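Local coordinates for protein triosephosphate isomerase (Toxoplasma gondii, PDB 5UPR) that probably interconverts D-glyceraldehyde 3-phosphate and dihydroxyacetone phosphate, a step of glycolysis and gluconeogenesis, as a homodimeric triosephosphate isomerase, at residues V67-G79 / V119-L132. Numbering follows the deposited sequence.
Sequences VAAQDSSTQQAYG and VVAKKVRAALNEGL. With SO4 (sulfate ion), chain F.
K123, on the helix 117-129 of this TIM barrel, runs past S72 to D71 in the loop that follows strand 65-69. From the helix outward, its atoms meet the loop in turn. K123 CB lies beside S72 O, and K123 CG fits between that oxygen and T74, 3.7 Å from T74 CG2. K123 CD passes S72 O at 3.1 Å; K123 CE still lies beside S72 O and comes near D71 OD1. K123 NZ ends 2.7 Å from D71 OD1 in a salt bridge. The chain is extended beyond CG (chi2 178°), which gives it the length to get there. The D71 and K123 side chains cross at about a right angle, and D71 OD1 takes the ammonium on its syn lone pair. E115 is a second salt-bridge partner of NZ, and R105 pairs with D71 OD2, a network that probably offsets the cost of burying the K123 ammonium. A water joins K123 O, S73 O and S72 OG. T74 also packs on F109 of the second subunit.

Farther along, Q76 lies over the last turn with its CB 4.0 Å from A126 CB. Both ends of its amide are bonded: OE1 accepts from N129 ND2, and NE2 gives a nearly straight bond (168°) to E130, which together fix the flip. N129 OD1 in turn accepts from R125 NE. E130 OE2 receives Q76 NE2 at 2.7 Å on its anti side, 26° out of the carboxylate plane.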
loop_
_atom_site.group_PDB
_atom_site.type_symbol
_atom_site.label_atom_id
_atom_site.label_comp_id
_atom_site.label_asym_id
_atom_site.label_seq_id
_atom_site.Cartn_x
_atom_site.Cartn_y
_atom_site.Cartn_z
ATOM N N VAL A 67 -15.452 4.902 -5.417
ATOM C CA VAL A 67 -14.435 4.278 -4.547
ATOM C C VAL A 67 -13.087 4.959 -4.744
ATOM O O VAL A 67 -12.803 5.509 -5.809
ATOM C CB VAL A 67 -14.323 2.774 -4.720
ATOM C CG1 VAL A 67 -15.695 2.145 -4.609
ATOM C CG2 VAL A 67 -13.778 2.430 -6.101
ATOM N N ALA A 68 -12.271 4.919 -3.707
ATOM C CA ALA A 68 -10.909 5.456 -3.698
ATOM C C ALA A 68 -9.897 4.496 -3.094
ATOM O O ALA A 68 -10.245 3.754 -2.180
ATOM C CB ALA A 68 -10.849 6.735 -2.894
ATOM N N ALA A 69 -8.639 4.583 -3.522
ATOM C CA ALA A 69 -7.577 3.999 -2.743
ATOM C C ALA A 69 -7.078 5.030 -1.742
ATOM O O ALA A 69 -7.181 6.236 -1.980
ATOM C CB ALA A 69 -6.420 3.536 -3.682
ATOM N N GLN A 70 -6.455 4.554 -0.650
ATOM C CA GLN A 70 -5.905 5.412 0.427
ATOM C C GLN A 70 -4.495 5.967 0.166
ATOM O O GLN A 70 -3.982 6.725 1.033
ATOM C CB GLN A 70 -5.906 4.615 1.750
ATOM C CG GLN A 70 -7.297 4.306 2.302
ATOM C CD GLN A 70 -7.269 3.458 3.588
ATOM O OE1 GLN A 70 -6.210 3.390 4.293
ATOM N NE2 GLN A 70 -8.422 2.838 3.926
ATOM N N ASP A 71 -3.873 5.579 -0.970
ATOM C CA ASP A 71 -2.514 6.015 -1.331
ATOM C C ASP A 71 -2.340 5.576 -2.761
ATOM O O ASP A 71 -3.138 4.778 -3.286
ATOM C CB ASP A 71 -1.472 5.326 -0.454
ATOM C CG ASP A 71 -0.025 5.831 -0.649
ATOM O OD1 ASP A 71 0.233 6.978 -1.066
ATOM O OD2 ASP A 71 0.886 4.991 -0.404
ATOM N N SER A 72 -1.314 6.139 -3.400
ATOM C CA SER A 72 -0.966 5.813 -4.788
ATOM C C SER A 72 0.543 6.044 -4.965
ATOM O O SER A 72 1.061 6.977 -4.367
ATOM C CB SER A 72 -1.771 6.816 -5.621
ATOM O OG SER A 72 -1.694 6.449 -6.902
ATOM N N SER A 73 1.252 5.175 -5.694
ATOM C CA SER A 73 2.702 5.205 -5.714
ATOM C C SER A 73 3.290 6.470 -6.435
ATOM O O SER A 73 2.671 7.069 -7.350
ATOM C CB SER A 73 3.206 3.943 -6.395
ATOM O OG SER A 73 4.612 3.837 -6.275
ATOM N N THR A 74 4.506 6.853 -6.009
ATOM C CA THR A 74 5.344 7.729 -6.779
ATOM C C THR A 74 5.668 7.150 -8.165
ATOM O O THR A 74 6.017 7.877 -9.073
ATOM C CB THR A 74 6.706 8.020 -6.111
ATOM O OG1 THR A 74 7.372 6.790 -5.805
ATOM C CG2 THR A 74 6.520 8.770 -4.880
ATOM N N GLN A 75 5.604 5.831 -8.269
ATOM C CA GLN A 75 5.951 5.113 -9.516
ATOM C C GLN A 75 4.668 5.053 -10.334
ATOM O O GLN A 75 3.672 4.461 -9.890
ATOM C CB GLN A 75 6.489 3.726 -9.205
ATOM C CG GLN A 75 7.610 3.752 -8.168
ATOM C CD GLN A 75 8.756 4.638 -8.593
ATOM O OE1 GLN A 75 9.476 4.275 -9.513
ATOM N NE2 GLN A 75 8.925 5.762 -7.943
ATOM N N GLN A 76 4.683 5.684 -11.502
ATOM C CA GLN A 76 3.457 5.992 -12.197
ATOM C C GLN A 76 2.794 4.820 -12.911
ATOM O O GLN A 76 1.586 4.735 -12.952
ATOM C CB GLN A 76 3.738 7.113 -13.251
ATOM C CG GLN A 76 2.502 7.513 -14.009
ATOM C CD GLN A 76 2.693 8.746 -14.880
ATOM O OE1 GLN A 76 3.394 9.695 -14.501
ATOM N NE2 GLN A 76 2.014 8.756 -16.029
ATOM N N ALA A 77 3.578 3.918 -13.468
ATOM C CA ALA A 77 3.086 2.920 -14.423
ATOM C C ALA A 77 3.279 1.493 -13.820
ATOM O O ALA A 77 3.335 1.370 -12.635
ATOM C CB ALA A 77 3.846 3.056 -15.721
ATOM N N TYR A 78 3.311 0.451 -14.630
ATOM C CA TYR A 78 3.584 -0.923 -14.157
ATOM C C TYR A 78 5.118 -1.167 -14.179
ATOM O O TYR A 78 5.845 -0.635 -15.003
ATOM C CB TYR A 78 2.909 -1.973 -15.078
ATOM C CG TYR A 78 1.382 -1.859 -15.128
ATOM C CD1 TYR A 78 0.639 -2.137 -14.008
ATOM C CD2 TYR A 78 0.691 -1.522 -16.285
ATOM C CE1 TYR A 78 -0.745 -2.103 -14.018
ATOM C CE2 TYR A 78 -0.725 -1.467 -16.318
ATOM C CZ TYR A 78 -1.431 -1.699 -15.157
ATOM O OH TYR A 78 -2.809 -1.675 -15.058
ATOM N N GLY A 79 5.581 -1.975 -13.244
ATOM C CA GLY A 79 6.943 -2.434 -13.206
ATOM C C GLY A 79 7.360 -2.995 -11.868
ATOM O O GLY A 79 6.524 -3.462 -11.074
ATOM N N VAL A 119 7.563 14.397 -2.135
ATOM C CA VAL A 119 7.064 13.044 -2.444
ATOM C C VAL A 119 5.562 13.028 -2.670
ATOM O O VAL A 119 5.069 12.407 -3.666
ATOM C CB VAL A 119 7.518 12.033 -1.373
ATOM C CG1 VAL A 119 6.742 10.721 -1.481
ATOM C CG2 VAL A 119 9.029 11.821 -1.460
ATOM N N VAL A 120 4.829 13.757 -1.816
ATOM C CA VAL A 120 3.374 13.866 -2.022
ATOM C C VAL A 120 3.099 14.477 -3.395
ATOM O O VAL A 120 2.219 14.007 -4.148
ATOM C CB VAL A 120 2.691 14.673 -0.880
ATOM C CG1 VAL A 120 1.230 14.964 -1.244
ATOM C CG2 VAL A 120 2.833 13.979 0.475
ATOM N N ALA A 121 3.834 15.552 -3.713
ATOM C CA ALA A 121 3.632 16.228 -4.988
ATOM C C ALA A 121 3.884 15.287 -6.175
ATOM O O ALA A 121 3.131 15.308 -7.187
ATOM C CB ALA A 121 4.544 17.426 -5.052
ATOM N N LYS A 122 4.970 14.496 -6.087
ATOM C CA LYS A 122 5.257 13.523 -7.134
ATOM C C LYS A 122 4.131 12.500 -7.281
ATOM O O LYS A 122 3.752 12.147 -8.411
ATOM C CB LYS A 122 6.565 12.808 -6.847
ATOM C CG LYS A 122 7.027 11.810 -7.876
ATOM C CD LYS A 122 8.446 11.323 -7.578
ATOM C CE LYS A 122 8.877 10.358 -8.672
ATOM N NZ LYS A 122 9.436 10.995 -9.885
ATOM N N LYS A 123 3.567 12.034 -6.145
ATOM C CA LYS A 123 2.421 11.125 -6.231
ATOM C C LYS A 123 1.231 11.810 -6.929
ATOM O O LYS A 123 0.545 11.165 -7.740
ATOM C CB LYS A 123 2.006 10.619 -4.872
ATOM C CG LYS A 123 2.980 9.717 -4.174
ATOM C CD LYS A 123 2.564 9.240 -2.781
ATOM C CE LYS A 123 3.487 8.166 -2.344
ATOM N NZ LYS A 123 2.918 7.227 -1.385
ATOM N N VAL A 124 0.981 13.072 -6.591
ATOM C CA VAL A 124 -0.174 13.802 -7.157
ATOM C C VAL A 124 -0.029 13.898 -8.692
ATOM O O VAL A 124 -0.967 13.574 -9.445
ATOM C CB VAL A 124 -0.392 15.195 -6.538
ATOM C CG1 VAL A 124 -1.528 15.932 -7.255
ATOM C CG2 VAL A 124 -0.718 15.113 -5.044
ATOM N N ARG A 125 1.137 14.345 -9.134
ATOM C CA ARG A 125 1.404 14.480 -10.565
ATOM C C ARG A 125 1.204 13.149 -11.317
ATOM O O ARG A 125 0.622 13.124 -12.403
ATOM C CB ARG A 125 2.846 14.948 -10.808
ATOM C CG ARG A 125 3.296 15.027 -12.245
ATOM C CD ARG A 125 2.338 15.958 -13.013
ATOM N NE ARG A 125 2.582 16.063 -14.467
ATOM C CZ ARG A 125 3.305 16.973 -15.108
ATOM N NH1 ARG A 125 3.869 18.013 -14.482
ATOM N NH2 ARG A 125 3.512 16.810 -16.393
ATOM N N ALA A 126 1.739 12.068 -10.755
ATOM C CA ALA A 126 1.633 10.752 -11.363
ATOM C C ALA A 126 0.176 10.303 -11.479
ATOM O O ALA A 126 -0.260 9.768 -12.518
ATOM C CB ALA A 126 2.425 9.755 -10.569
ATOM N N ALA A 127 -0.591 10.560 -10.408
ATOM C CA ALA A 127 -2.009 10.203 -10.360
ATOM C C ALA A 127 -2.810 10.961 -11.421
ATOM O O ALA A 127 -3.610 10.380 -12.189
ATOM C CB ALA A 127 -2.547 10.459 -8.973
ATOM N N LEU A 128 -2.603 12.286 -11.454
ATOM C CA LEU A 128 -3.309 13.116 -12.449
ATOM C C LEU A 128 -2.918 12.768 -13.865
ATOM O O LEU A 128 -3.787 12.722 -14.754
ATOM C CB LEU A 128 -3.039 14.594 -12.159
ATOM C CG LEU A 128 -3.507 15.203 -10.857
ATOM C CD1 LEU A 128 -2.972 16.639 -10.748
ATOM C CD2 LEU A 128 -5.035 15.084 -10.755
ATOM N N ASN A 129 -1.627 12.523 -14.111
ATOM C CA ASN A 129 -1.165 12.044 -15.439
ATOM C C ASN A 129 -1.915 10.793 -15.887
ATOM O O ASN A 129 -2.089 10.618 -17.044
ATOM C CB ASN A 129 0.315 11.682 -15.482
ATOM C CG ASN A 129 1.259 12.887 -15.445
ATOM O OD1 ASN A 129 0.863 14.069 -15.620
ATOM N ND2 ASN A 129 2.557 12.571 -15.227
ATOM N N GLU A 130 -2.311 9.906 -14.979
ATOM C CA GLU A 130 -3.037 8.688 -15.366
ATOM C C GLU A 130 -4.561 8.836 -15.298
ATOM O O GLU A 130 -5.255 7.830 -15.301
ATOM C CB GLU A 130 -2.587 7.523 -14.492
ATOM C CG GLU A 130 -1.141 7.146 -14.700
ATOM C CD GLU A 130 -0.831 6.510 -16.043
ATOM O OE1 GLU A 130 -1.729 5.882 -16.687
ATOM O OE2 GLU A 130 0.342 6.623 -16.434
ATOM N N GLY A 131 -5.075 10.063 -15.247
ATOM C CA GLY A 131 -6.530 10.261 -15.253
ATOM C C GLY A 131 -7.280 10.052 -13.921
ATOM O O GLY A 131 -8.487 10.066 -13.932
ATOM N N LEU A 132 -6.569 9.956 -12.791
ATOM C CA LEU A 132 -7.257 9.861 -11.514
ATOM C C LEU A 132 -7.672 11.218 -10.998
ATOM O O LEU A 132 -7.085 12.239 -11.391
ATOM C CB LEU A 132 -6.376 9.193 -10.417
ATOM C CG LEU A 132 -6.014 7.708 -10.714
ATOM C CD1 LEU A 132 -4.992 7.252 -9.708
ATOM C CD2 LEU A 132 -7.288 6.825 -10.650
HETATM S S SO4 F . 5.793 19.822 -16.642
HETATM O O1 SO4 F . 4.375 20.026 -16.263
HETATM O O2 SO4 F . 5.879 18.580 -17.439
HETATM O O3 SO4 F . 6.169 20.977 -17.491
HETATM O O4 SO4 F . 6.680 19.772 -15.449
HETATM O O HOH W 1 0.274 8.369 -7.775
#